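Local coordinates for anti-cleavage anti-greA transcription factor gfh1 (Thermus thermophilus, PDB 2F23), which inhibits the catalytic activities of RNA polymerase by partly occluding its substrate-binding site and preventing NTP binding, in an orientation that is switched by pH, at residues V89-P94 / L100-V105; G135-L140 / K146-V151; L7-Y12 / L75-G80. All coordinates share one frame; numbering follows the deposited sequence.

Contact 1. Residues V89-P94 / L100-V105; sequences VELEDP and LSVQVV
V89 and L91 pair with V102 and L100 as antiparallel hydrogen-bonded pairs, and the axes of strands 89-92 and 100-105 come within 4.7 Å, their directions 149° apart. Each pair has two bonds. V89 N gives a nearly straight bond to V102 O at 2.7 Å, and V102 N returns one to V89 O. L91 N bonds to L100 O at 2.7 Å, and L100 N returns one to L91 O at 3.0 Å. Between these two pairs sits the non-hydrogen-bonded pair E90 and S101. There the CA of S101 comes 3.1 Å from V89 O in a CA-H...O contact. This is a beta hairpin in the C-terminal domain of a GreA/GreB family protein, whose C-terminal region belongs to the FKBP clan. V89, L91, L100 and V102 share one face of the sheet. With CG1 of V102 anti to the carbonyl carbon (chi1 -58°), CG2 falls between the backbone N and that carbon and comes 4.0 Å from V89 CB. The same methyl lies a looser 4.4 Å from L91 CD1. L91 CD1 also meets L100 CD2, again loosely. On this face L91 packs on F149 and V102 on M117 and I119. E90 and S101 point to the other face, where E90 lies on A153 and H155.

Contact 2. Residues G135-L140 / K146-V151; sequences GDVLSL and KREFRV
The ring of F149 meets CD1 of L140, which approaches obliquely at 4.0 Å from CD1 of the ring; the two side chains cross at about a right angle. The segments are the two arms of a beta hairpin, strands 137-142 and 145-155, at one edge of the five-stranded sheet. L138 and F149, and L140 and R147, are hydrogen-bonded pairs. The bond from L138 N to F149 O is 2.8 Å and nearly straight. G135 and D136 both face V151 in a G1 beta bulge: G135 N binds V151 O and V151 N binds D136 O. G135 has a positive phi, where a side chain would jam against the preceding carbonyl. L138 CD1 touches V151 CG2 at 4.0 Å on the face that carries F149, and helix 124-129 packs on L138 and L140.

On the other face V137 CG1 touches the chain of E148 from CG to OE1, 3.7 Å from E148 CG, the side chains crossing obliquely. CG of E148 is anti to the backbone N (chi1 172°), and the extended chain carries the carboxylate past the valine to Q18 of helix 9-37, which binds OE2. If E148 were an alanine, Q18 would probably lose this acceptor and V137 CG1 its neighbour on the facing strand. K146 NZ lies 3.6 Å from S139 CB and gives a 2.6 Å bond to a water, which in turn bonds weakly to S139 O.

Contact 3. Residues L7-Y12 / L75-G80; sequences LTKAGY and LEEGSG
L7 and L75 are joined by a backbone hydrogen bond, L75 N to L7 O, 2.8 Å long and nearly straight at 168°. Beyond it the two segments part: 7-12 turns into a helix and 75-80 runs on as a loop. The CA atoms of T8 and L75 are 5.0 Å apart. T8 is the N-cap of helix 9-37. Its OG1 accepts from G11 N at 3.0 Å, and the same oxygen is hydrogen-bonded to D136.

The side chain of L75 rests on the backbone of L7, with CB and CG both near the carbonyl oxygen and CB 3.8 Å from it. Much of the remaining contact is made through water. One water accepts from K9 N and donates to L75 O and to E77 OE2. A second accepts from A10 N and donates to E77 OE2, 2.5 Å from that oxygen. One carboxylate oxygen is thus linked through two waters to two amides of the first helical turn. These N-H groups have no carbonyl of a preceding turn to bind. The negative charge at this helix N terminus probably has a favourable electrostatic effect. A bend at chi2 (68°) turns the end of E77 back toward the helix. Its other oxygen, OE1, lies 3.7 Å from K9 CD, where the side chains cross at about a right angle. The charged ends stay apart, with K9 NZ 5.3 Å from E77 OE1, so any attraction acts at a distance.

L7 ends strand 5-7, which pairs in parallel with strand 72-74. The contact therefore lies where that small sheet meets the start of helix 9-37. Here the chain leaves the N-terminal coiled coil for the C-terminal domain, and T8 N is hydrogen-bonded to the backbone O of G135.

How the contacts relate
From the N terminus, contact 3 comes first. It closes the long loop that runs out along helix 9-37 and back along helix 46-71, at the base of the helical hairpin. Contacts 1 and 2 follow, each closing a short hairpin turn of the C-terminal domain. The three are in series; none nests in or crosses another. Contacts 1 and 2 share one sheet, because strands 88-92 and 145-155 are neighbours. Salt bridges D93 to R147 and E92 to R150 also tie them. Contact 2 reaches contact 3 where the start of 135-140 meets the cap of helix 9-37. Contacts 1 and 3 do not touch, so contact 2 is the bridge between them.

Contact 1. Residues V89-P94 / L100-V105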
ATOM      1  N   VAL A  89      11.715   0.999 -11.318  1.00  8.14           N
ATOM      2  CA  VAL A  89      10.453   1.505 -10.814  1.00  7.35           C
ATOM      3  C   VAL A  89      10.556   2.083  -9.413  1.00  7.86           C
ATOM      4  O   VAL A  89      11.106   1.452  -8.508  1.00  8.44           O
ATOM      5  CB  VAL A  89       9.410   0.362 -10.795  1.00  7.63           C
ATOM      6  CG1 VAL A  89       8.012   0.908 -10.546  1.00 10.05           C
ATOM      7  CG2 VAL A  89       9.469  -0.406 -12.102  1.00  9.43           C
ATOM      8  N   GLU A  90      10.027   3.290  -9.248  1.00  6.23           N
ATOM      9  CA  GLU A  90      10.000   3.951  -7.949  1.00  7.60           C
ATOM     10  C   GLU A  90       8.607   3.698  -7.390  1.00  7.63           C
ATOM     11  O   GLU A  90       7.609   3.950  -8.065  1.00  9.43           O
ATOM     12  CB  GLU A  90      10.251   5.449  -8.105  1.00 10.95           C
ATOM     13  CG  GLU A  90      11.664   5.775  -8.552  1.00 17.06           C
ATOM     14  CD  GLU A  90      11.881   7.256  -8.765  1.00 22.50           C
ATOM     15  OE1 GLU A  90      11.490   8.048  -7.880  1.00 24.84           O
ATOM     16  OE2 GLU A  90      12.451   7.625  -9.813  1.00 26.04           O
ATOM     17  N   LEU A  91       8.556   3.189  -6.162  1.00  6.69           N
ATOM     18  CA  LEU A  91       7.305   2.843  -5.492  1.00  7.67           C
ATOM     19  C   LEU A  91       7.159   3.584  -4.170  1.00  9.06           C
ATOM     20  O   LEU A  91       8.147   3.967  -3.550  1.00 10.12           O
ATOM     21  CB  LEU A  91       7.283   1.344  -5.194  1.00  9.74           C
ATOM     22  CG  LEU A  91       7.509   0.380  -6.363  1.00  8.00           C
ATOM     23  CD1 LEU A  91       7.825  -1.006  -5.823  1.00 11.71           C
ATOM     24  CD2 LEU A  91       6.280   0.361  -7.251  1.00  8.93           C
ATOM     25  N   GLU A  92       5.916   3.781  -3.741  1.00  9.11           N
ATOM     26  CA  GLU A  92       5.656   4.448  -2.474  1.00 10.20           C
ATOM     27  C   GLU A  92       4.468   3.802  -1.781  1.00 10.13           C
ATOM     28  O   GLU A  92       3.387   3.691  -2.355  1.00  9.29           O
ATOM     29  CB  GLU A  92       5.369   5.938  -2.676  1.00 11.75           C
ATOM     30  CG  GLU A  92       5.034   6.661  -1.371  1.00 16.44           C
ATOM     31  CD  GLU A  92       4.601   8.094  -1.587  1.00 19.48           C
ATOM     32  OE1 GLU A  92       5.469   8.949  -1.867  1.00 21.91           O
ATOM     33  OE2 GLU A  92       3.384   8.362  -1.486  1.00 22.97           O
ATOM     34  N   ASP A  93       4.685   3.377  -0.542  1.00 10.85           N
ATOM     35  CA  ASP A  93       3.650   2.751   0.267  1.00 12.00           C
ATOM     36  C   ASP A  93       2.655   3.860   0.628  1.00 11.59           C
ATOM     37  O   ASP A  93       3.017   4.840   1.276  1.00 11.19           O
ATOM     38  CB  ASP A  93       4.280   2.168   1.536  1.00 13.96           C
ATOM     39  CG  ASP A  93       3.303   1.358   2.359  1.00 16.33           C
ATOM     40  OD1 ASP A  93       2.144   1.796   2.501  1.00 17.93           O
ATOM     41  OD2 ASP A  93       3.698   0.289   2.877  1.00 20.22           O
ATOM     42  N   PRO A  94       1.393   3.725   0.196  1.00 11.75           N
ATOM     43  CA  PRO A  94       0.379   4.741   0.488  1.00 13.38           C
ATOM     44  C   PRO A  94       0.009   4.897   1.957  1.00 14.19           C
ATOM     45  O   PRO A  94      -0.509   5.939   2.359  1.00 16.59           O
ATOM     46  CB  PRO A  94      -0.808   4.302  -0.371  1.00 13.56           C
ATOM     47  CG  PRO A  94      -0.650   2.823  -0.441  1.00 14.69           C
ATOM     48  CD  PRO A  94       0.837   2.654  -0.648  1.00 11.15           C
ATOM     49  N   LEU A 100      10.586   2.938  -2.056  1.00 15.08           N
ATOM     50  CA  LEU A 100      11.424   1.816  -2.450  1.00 14.65           C
ATOM     51  C   LEU A 100      11.549   1.804  -3.964  1.00 13.65           C
ATOM     52  O   LEU A 100      10.602   2.141  -4.662  1.00 13.11           O
ATOM     53  CB  LEU A 100      10.771   0.506  -1.997  1.00 17.36           C
ATOM     54  CG  LEU A 100      11.322  -0.799  -2.577  1.00 19.37           C
ATOM     55  CD1 LEU A 100      12.701  -1.062  -2.005  1.00 19.96           C
ATOM     56  CD2 LEU A 100      10.383  -1.948  -2.249  1.00 20.23           C
ATOM     57  N   SER A 101      12.715   1.434  -4.476  1.00 12.85           N
ATOM     58  CA  SER A 101      12.883   1.358  -5.919  1.00 12.31           C
ATOM     59  C   SER A 101      13.362  -0.042  -6.274  1.00 11.04           C
ATOM     60  O   SER A 101      14.039  -0.707  -5.485  1.00 11.55           O
ATOM     61  CB  SER A 101      13.877   2.410  -6.426  1.00 12.88           C
ATOM     62  OG  SER A 101      15.166   2.199  -5.890  1.00 16.42           O
ATOM     63  N   VAL A 102      12.985  -0.496  -7.460  1.00 10.26           N
ATOM     64  CA  VAL A 102      13.365  -1.823  -7.919  1.00  9.66           C
ATOM     65  C   VAL A 102      13.602  -1.789  -9.414  1.00  9.32           C
ATOM     66  O   VAL A 102      13.172  -0.866 -10.101  1.00 10.26           O
ATOM     67  CB  VAL A 102      12.244  -2.857  -7.654  1.00 10.43           C
ATOM     68  CG1 VAL A 102      11.917  -2.911  -6.179  1.00  9.70           C
ATOM     69  CG2 VAL A 102      11.002  -2.497  -8.465  1.00 11.12           C
ATOM     70  N   GLN A 103      14.314  -2.789  -9.913  1.00 10.41           N
ATOM     71  CA  GLN A 103      14.534  -2.893 -11.340  1.00  9.78           C
ATOM     72  C   GLN A 103      14.161  -4.310 -11.723  1.00 10.61           C
ATOM     73  O   GLN A 103      14.642  -5.270 -11.118  1.00 10.13           O
ATOM     74  CB  GLN A 103      15.989  -2.623 -11.734  1.00 12.52           C
ATOM     75  CG  GLN A 103      16.209  -2.815 -13.230  1.00 12.59           C
ATOM     76  CD  GLN A 103      17.611  -2.477 -13.692  1.00 14.24           C
ATOM     77  OE1 GLN A 103      18.598  -2.894 -13.085  1.00 15.85           O
ATOM     78  NE2 GLN A 103      17.704  -1.731 -14.792  1.00 17.67           N
ATOM     79  N   VAL A 104      13.280  -4.441 -12.706  1.00  9.65           N
ATOM     80  CA  VAL A 104      12.866  -5.756 -13.169  1.00  9.78           C
ATOM     81  C   VAL A 104      13.982  -6.286 -14.065  1.00 11.55           C
ATOM     82  O   VAL A 104      14.390  -5.624 -15.018  1.00 11.00           O
ATOM     83  CB  VAL A 104      11.540  -5.681 -13.967  1.00  9.98           C
ATOM     84  CG1 VAL A 104      11.190  -7.046 -14.516  1.00 11.93           C
ATOM     85  CG2 VAL A 104      10.411  -5.184 -13.060  1.00 10.76           C
ATOM     86  N   VAL A 105      14.488  -7.472 -13.745  1.00  9.78           N
ATOM     87  CA  VAL A 105      15.570  -8.060 -14.527  1.00 11.24           C
ATOM     88  C   VAL A 105      15.314  -9.535 -14.795  1.00 10.84           C
ATOM     89  O   VAL A 105      14.354 -10.110 -14.284  1.00 11.34           O
ATOM     90  CB  VAL A 105      16.920  -7.926 -13.786  1.00 11.20           C
ATOM     91  CG1 VAL A 105      17.260  -6.449 -13.581  1.00 11.99           C
ATOM     92  CG2 VAL A 105      16.847  -8.632 -12.435  1.00 10.01           C
TER

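Contact 2. Residues G135-L140 / K146-V151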
ATOM      1  N   GLY A 135       0.885   5.381 -11.243  1.00  7.20           N
ATOM      2  CA  GLY A 135      -0.462   5.615 -10.756  1.00  6.17           C
ATOM      3  C   GLY A 135      -1.152   4.336 -10.328  1.00  6.92           C
ATOM      4  O   GLY A 135      -2.142   4.384  -9.596  1.00  7.49           O
ATOM      5  N   ASP A 136      -0.655   3.191 -10.789  1.00  7.12           N
ATOM      6  CA  ASP A 136      -1.255   1.919 -10.398  1.00  6.66           C
ATOM      7  C   ASP A 136      -0.892   1.607  -8.950  1.00  8.02           C
ATOM      8  O   ASP A 136       0.151   2.037  -8.449  1.00  9.05           O
ATOM      9  CB  ASP A 136      -0.775   0.767 -11.299  1.00  6.63           C
ATOM     10  CG  ASP A 136      -1.480   0.735 -12.644  1.00  8.91           C
ATOM     11  OD1 ASP A 136      -2.641   1.191 -12.724  1.00 10.81           O
ATOM     12  OD2 ASP A 136      -0.886   0.229 -13.617  1.00  8.91           O
ATOM     13  N   VAL A 137      -1.760   0.850  -8.283  1.00  8.94           N
ATOM     14  CA  VAL A 137      -1.554   0.456  -6.895  1.00  9.31           C
ATOM     15  C   VAL A 137      -1.509  -1.069  -6.874  1.00  8.91           C
ATOM     16  O   VAL A 137      -2.427  -1.733  -7.345  1.00 10.79           O
ATOM     17  CB  VAL A 137      -2.691   0.992  -6.011  1.00  8.56           C
ATOM     18  CG1 VAL A 137      -2.556   0.468  -4.590  1.00  9.88           C
ATOM     19  CG2 VAL A 137      -2.643   2.508  -6.009  1.00  8.50           C
ATOM     20  N   LEU A 138      -0.425  -1.607  -6.326  1.00  8.73           N
ATOM     21  CA  LEU A 138      -0.203  -3.045  -6.304  1.00 11.03           C
ATOM     22  C   LEU A 138       0.153  -3.593  -4.934  1.00 10.62           C
ATOM     23  O   LEU A 138       0.737  -2.899  -4.111  1.00 10.09           O
ATOM     24  CB  LEU A 138       0.944  -3.378  -7.261  1.00 13.15           C
ATOM     25  CG  LEU A 138       0.895  -2.690  -8.629  1.00 16.00           C
ATOM     26  CD1 LEU A 138       2.277  -2.688  -9.275  1.00 18.74           C
ATOM     27  CD2 LEU A 138      -0.127  -3.392  -9.501  1.00 17.15           C
ATOM     28  N   SER A 139      -0.218  -4.848  -4.699  1.00 11.68           N
ATOM     29  CA  SER A 139       0.136  -5.524  -3.456  1.00 13.92           C
ATOM     30  C   SER A 139       1.305  -6.408  -3.886  1.00 14.07           C
ATOM     31  O   SER A 139       1.152  -7.272  -4.753  1.00 17.27           O
ATOM     32  CB  SER A 139      -1.027  -6.373  -2.942  1.00 16.66           C
ATOM     33  OG  SER A 139      -2.084  -5.549  -2.474  1.00 22.51           O
ATOM     34  N   LEU A 140       2.475  -6.185  -3.295  1.00 13.36           N
ATOM     35  CA  LEU A 140       3.662  -6.938  -3.678  1.00 14.69           C
ATOM     36  C   LEU A 140       4.251  -7.796  -2.574  1.00 16.27           C
ATOM     37  O   LEU A 140       4.251  -7.414  -1.404  1.00 15.84           O
ATOM     38  CB  LEU A 140       4.738  -5.979  -4.192  1.00 14.05           C
ATOM     39  CG  LEU A 140       4.324  -5.062  -5.347  1.00 14.08           C
ATOM     40  CD1 LEU A 140       5.444  -4.083  -5.651  1.00 13.86           C
ATOM     41  CD2 LEU A 140       3.988  -5.897  -6.576  1.00 15.44           C
ATOM     42  N   LYS A 146       4.239  -8.961   2.547  1.00 20.76           N
ATOM     43  CA  LYS A 146       3.267  -8.363   1.637  1.00 20.40           C
ATOM     44  C   LYS A 146       3.048  -6.891   1.972  1.00 19.58           C
ATOM     45  O   LYS A 146       2.746  -6.542   3.112  1.00 20.50           O
ATOM     46  CB  LYS A 146       1.941  -9.126   1.727  1.00 20.63           C
ATOM     47  CG  LYS A 146       0.866  -8.691   0.742  1.00 24.90           C
ATOM     48  CD  LYS A 146      -0.429  -9.451   1.007  1.00 26.77           C
ATOM     49  CE  LYS A 146      -1.515  -9.111  -0.006  1.00 28.86           C
ATOM     50  NZ  LYS A 146      -1.168  -9.582  -1.375  1.00 31.59           N
ATOM     51  N   ARG A 147       3.198  -6.032   0.970  1.00 17.92           N
ATOM     52  CA  ARG A 147       3.017  -4.597   1.159  1.00 17.76           C
ATOM     53  C   ARG A 147       2.330  -3.994  -0.059  1.00 15.83           C
ATOM     54  O   ARG A 147       2.429  -4.527  -1.163  1.00 14.09           O
ATOM     55  CB  ARG A 147       4.373  -3.918   1.359  1.00 20.87           C
ATOM     56  CG  ARG A 147       5.129  -4.361   2.601  1.00 23.68           C
ATOM     57  CD  ARG A 147       5.020  -3.361   3.745  1.00 27.53           C
ATOM     58  NE  ARG A 147       3.737  -3.388   4.449  1.00 29.72           N
ATOM     59  CZ  ARG A 147       2.621  -2.798   4.027  1.00 31.17           C
ATOM     60  NH1 ARG A 147       2.603  -2.120   2.887  1.00 29.75           N
ATOM     61  NH2 ARG A 147       1.518  -2.872   4.762  1.00 31.63           N
ATOM     62  N   GLU A 148       1.634  -2.883   0.151  1.00 13.90           N
ATOM     63  CA  GLU A 148       0.942  -2.203  -0.936  1.00 12.96           C
ATOM     64  C   GLU A 148       1.766  -1.000  -1.383  1.00 12.02           C
ATOM     65  O   GLU A 148       2.240  -0.225  -0.555  1.00 11.99           O
ATOM     66  CB  GLU A 148      -0.448  -1.755  -0.472  1.00 16.07           C
ATOM     67  CG  GLU A 148      -1.187  -0.862  -1.455  1.00 17.00           C
ATOM     68  CD  GLU A 148      -2.629  -0.605  -1.048  1.00 18.93           C
ATOM     69  OE1 GLU A 148      -3.526  -1.340  -1.511  1.00 22.35           O
ATOM     70  OE2 GLU A 148      -2.863   0.329  -0.259  1.00 22.04           O
ATOM     71  N   PHE A 149       1.948  -0.856  -2.693  1.00  9.71           N
ATOM     72  CA  PHE A 149       2.725   0.254  -3.239  1.00 10.50           C
ATOM     73  C   PHE A 149       2.060   0.928  -4.420  1.00 10.28           C
ATOM     74  O   PHE A 149       1.397   0.286  -5.229  1.00 10.50           O
ATOM     75  CB  PHE A 149       4.100  -0.214  -3.724  1.00  9.52           C
ATOM     76  CG  PHE A 149       5.021  -0.659  -2.634  1.00 13.75           C
ATOM     77  CD1 PHE A 149       5.122  -2.007  -2.301  1.00 17.11           C
ATOM     78  CD2 PHE A 149       5.799   0.264  -1.947  1.00 14.55           C
ATOM     79  CE1 PHE A 149       5.989  -2.427  -1.299  1.00 19.00           C
ATOM     80  CE2 PHE A 149       6.670  -0.148  -0.941  1.00 16.84           C
ATOM     81  CZ  PHE A 149       6.764  -1.497  -0.618  1.00 18.02           C
ATOM     82  N   ARG A 150       2.263   2.235  -4.518  1.00  9.82           N
ATOM     83  CA  ARG A 150       1.750   3.014  -5.636  1.00  9.15           C
ATOM     84  C   ARG A 150       2.961   3.223  -6.533  1.00  9.84           C
ATOM     85  O   ARG A 150       4.054   3.504  -6.041  1.00 10.23           O
ATOM     86  CB  ARG A 150       1.226   4.367  -5.152  1.00 10.22           C
ATOM     87  CG  ARG A 150       0.790   5.310  -6.263  1.00 10.74           C
ATOM     88  CD  ARG A 150       0.121   6.543  -5.676  1.00 11.91           C
ATOM     89  NE  ARG A 150       1.037   7.307  -4.837  1.00 15.66           N
ATOM     90  CZ  ARG A 150       1.830   8.274  -5.285  1.00 16.60           C
ATOM     91  NH1 ARG A 150       1.821   8.602  -6.569  1.00 20.05           N
ATOM     92  NH2 ARG A 150       2.632   8.915  -4.446  1.00 17.89           N
ATOM     93  N   VAL A 151       2.780   3.058  -7.839  1.00  7.52           N
ATOM     94  CA  VAL A 151       3.874   3.258  -8.786  1.00  6.86           C
ATOM     95  C   VAL A 151       4.025   4.759  -8.997  1.00  7.79           C
ATOM     96  O   VAL A 151       3.117   5.417  -9.494  1.00  6.82           O
ATOM     97  CB  VAL A 151       3.576   2.576 -10.137  1.00  6.99           C
ATOM     98  CG1 VAL A 151       4.723   2.814 -11.107  1.00  7.36           C
ATOM     99  CG2 VAL A 151       3.362   1.085  -9.920  1.00  8.42           C
TER
HETATM  100  O   HOH W   1       0.876 -10.119  -2.901  1.00 26.08           O

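Contact 3. Residues L7-Y12 / L75-G80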
ATOM      1  N   LEU A   7      -2.651   8.911  -9.719  1.00  9.55           N
ATOM      2  CA  LEU A   7      -3.283   7.596  -9.652  1.00  7.95           C
ATOM      3  C   LEU A   7      -3.969   7.283 -10.968  1.00  7.47           C
ATOM      4  O   LEU A   7      -4.453   8.184 -11.651  1.00 10.49           O
ATOM      5  CB  LEU A   7      -4.350   7.556  -8.551  1.00  7.97           C
ATOM      6  CG  LEU A   7      -3.908   7.475  -7.091  1.00 10.11           C
ATOM      7  CD1 LEU A   7      -5.122   7.617  -6.179  1.00 10.52           C
ATOM      8  CD2 LEU A   7      -3.223   6.142  -6.844  1.00 11.50           C
ATOM      9  N   THR A   8      -3.996   6.010 -11.338  1.00  7.41           N
ATOM     10  CA  THR A   8      -4.714   5.617 -12.540  1.00  8.64           C
ATOM     11  C   THR A   8      -6.127   5.367 -12.020  1.00  8.09           C
ATOM     12  O   THR A   8      -6.357   5.365 -10.810  1.00  7.03           O
ATOM     13  CB  THR A   8      -4.191   4.299 -13.133  1.00  7.63           C
ATOM     14  OG1 THR A   8      -4.182   3.296 -12.111  1.00  7.46           O
ATOM     15  CG2 THR A   8      -2.785   4.469 -13.693  1.00  9.96           C
ATOM     16  N   LYS A   9      -7.077   5.153 -12.921  1.00  9.30           N
ATOM     17  CA  LYS A   9      -8.436   4.881 -12.484  1.00  9.95           C
ATOM     18  C   LYS A   9      -8.440   3.624 -11.621  1.00  8.96           C
ATOM     19  O   LYS A   9      -9.141   3.556 -10.615  1.00  9.15           O
ATOM     20  CB  LYS A   9      -9.357   4.710 -13.694  1.00 12.38           C
ATOM     21  CG  LYS A   9      -9.456   5.968 -14.546  1.00 18.04           C
ATOM     22  CD  LYS A   9     -10.429   5.813 -15.705  1.00 22.40           C
ATOM     23  CE  LYS A   9     -11.866   5.698 -15.225  1.00 25.08           C
ATOM     24  NZ  LYS A   9     -12.824   5.734 -16.365  1.00 27.71           N
ATOM     25  N   ALA A  10      -7.636   2.635 -12.004  1.00 10.00           N
ATOM     26  CA  ALA A  10      -7.556   1.388 -11.251  1.00  8.66           C
ATOM     27  C   ALA A  10      -6.946   1.617  -9.871  1.00  9.67           C
ATOM     28  O   ALA A  10      -7.416   1.066  -8.877  1.00  8.88           O
ATOM     29  CB  ALA A  10      -6.729   0.365 -12.022  1.00 10.59           C
ATOM     30  N   GLY A  11      -5.897   2.432  -9.814  1.00  8.59           N
ATOM     31  CA  GLY A  11      -5.248   2.708  -8.543  1.00  9.08           C
ATOM     32  C   GLY A  11      -6.186   3.398  -7.576  1.00  7.93           C
ATOM     33  O   GLY A  11      -6.217   3.076  -6.384  1.00  8.01           O
ATOM     34  N   TYR A  12      -6.941   4.365  -8.090  1.00  7.64           N
ATOM     35  CA  TYR A  12      -7.901   5.099  -7.275  1.00  6.96           C
ATOM     36  C   TYR A  12      -8.963   4.127  -6.772  1.00  8.49           C
ATOM     37  O   TYR A  12      -9.308   4.125  -5.591  1.00  9.01           O
ATOM     38  CB  TYR A  12      -8.563   6.203  -8.102  1.00  9.80           C
ATOM     39  CG  TYR A  12      -9.482   7.093  -7.296  1.00  9.31           C
ATOM     40  CD1 TYR A  12      -9.018   8.285  -6.743  1.00 10.47           C
ATOM     41  CD2 TYR A  12     -10.812   6.738  -7.081  1.00 14.22           C
ATOM     42  CE1 TYR A  12      -9.864   9.108  -5.994  1.00 14.95           C
ATOM     43  CE2 TYR A  12     -11.660   7.545  -6.336  1.00 16.57           C
ATOM     44  CZ  TYR A  12     -11.183   8.728  -5.796  1.00 16.76           C
ATOM     45  OH  TYR A  12     -12.029   9.523  -5.052  1.00 20.67           O
ATOM     46  N   LEU A  75      -4.891   9.950 -13.787  1.00 12.65           N
ATOM     47  CA  LEU A  75      -4.222   9.952 -15.069  1.00 13.50           C
ATOM     48  C   LEU A  75      -5.041   9.283 -16.148  1.00 14.72           C
ATOM     49  O   LEU A  75      -5.931   8.476 -15.883  1.00 15.20           O
ATOM     50  CB  LEU A  75      -2.861   9.258 -14.960  1.00 12.56           C
ATOM     51  CG  LEU A  75      -1.881   9.902 -13.980  1.00 12.76           C
ATOM     52  CD1 LEU A  75      -0.609   9.073 -13.919  1.00 12.59           C
ATOM     53  CD2 LEU A  75      -1.573  11.328 -14.420  1.00 13.76           C
ATOM     54  N   GLU A  76      -4.726   9.648 -17.379  1.00 16.31           N
ATOM     55  CA  GLU A  76      -5.384   9.098 -18.539  1.00 17.31           C
ATOM     56  C   GLU A  76      -4.847   7.673 -18.717  1.00 17.57           C
ATOM     57  O   GLU A  76      -3.693   7.393 -18.388  1.00 16.93           O
ATOM     58  CB  GLU A  76      -5.037   9.981 -19.732  1.00 18.77           C
ATOM     59  CG  GLU A  76      -5.642   9.587 -21.041  1.00 20.48           C
ATOM     60  CD  GLU A  76      -5.286  10.579 -22.122  1.00 19.95           C
ATOM     61  OE1 GLU A  76      -5.487  10.253 -23.302  1.00 19.87           O
ATOM     62  OE2 GLU A  76      -4.810  11.688 -21.785  1.00 20.57           O
ATOM     63  N   GLU A  77      -5.682   6.773 -19.220  1.00 17.77           N
ATOM     64  CA  GLU A  77      -5.258   5.393 -19.421  1.00 20.04           C
ATOM     65  C   GLU A  77      -4.088   5.331 -20.401  1.00 19.58           C
ATOM     66  O   GLU A  77      -3.871   6.265 -21.175  1.00 19.19           O
ATOM     67  CB  GLU A  77      -6.419   4.557 -19.960  1.00 23.76           C
ATOM     68  CG  GLU A  77      -6.532   3.197 -19.308  1.00 28.62           C
ATOM     69  CD  GLU A  77      -6.931   3.300 -17.851  1.00 31.57           C
ATOM     70  OE1 GLU A  77      -8.115   3.595 -17.579  1.00 34.56           O
ATOM     71  OE2 GLU A  77      -6.060   3.102 -16.979  1.00 30.79           O
ATOM     72  N   GLY A  78      -3.336   4.235 -20.348  1.00 20.25           N
ATOM     73  CA  GLY A  78      -2.200   4.040 -21.239  1.00 20.70           C
ATOM     74  C   GLY A  78      -1.209   5.183 -21.360  1.00 20.59           C
ATOM     75  O   GLY A  78      -0.635   5.400 -22.432  1.00 23.04           O
ATOM     76  N   SER A  79      -0.983   5.907 -20.271  1.00 20.91           N
ATOM     77  CA  SER A  79      -0.056   7.031 -20.283  1.00 20.81           C
ATOM     78  C   SER A  79       1.334   6.671 -19.766  1.00 19.53           C
ATOM     79  O   SER A  79       1.504   5.717 -19.004  1.00 18.28           O
ATOM     80  CB  SER A  79      -0.614   8.189 -19.450  1.00 23.60           C
ATOM     81  OG  SER A  79      -0.795   7.806 -18.098  1.00 29.60           O
ATOM     82  N   GLY A  80       2.326   7.447 -20.195  1.00 17.44           N
ATOM     83  CA  GLY A  80       3.693   7.228 -19.760  1.00 14.81           C
ATOM     84  C   GLY A  80       4.301   5.894 -20.154  1.00 12.74           C
ATOM     85  O   GLY A  80       3.886   5.262 -21.127  1.00 13.22           O
TER
HETATM   86  O   HOH W   2      -6.317   5.673 -15.616  1.00 16.97           O
HETATM   87  O   HOH W   3      -6.594   2.148 -14.725  1.00 14.03           O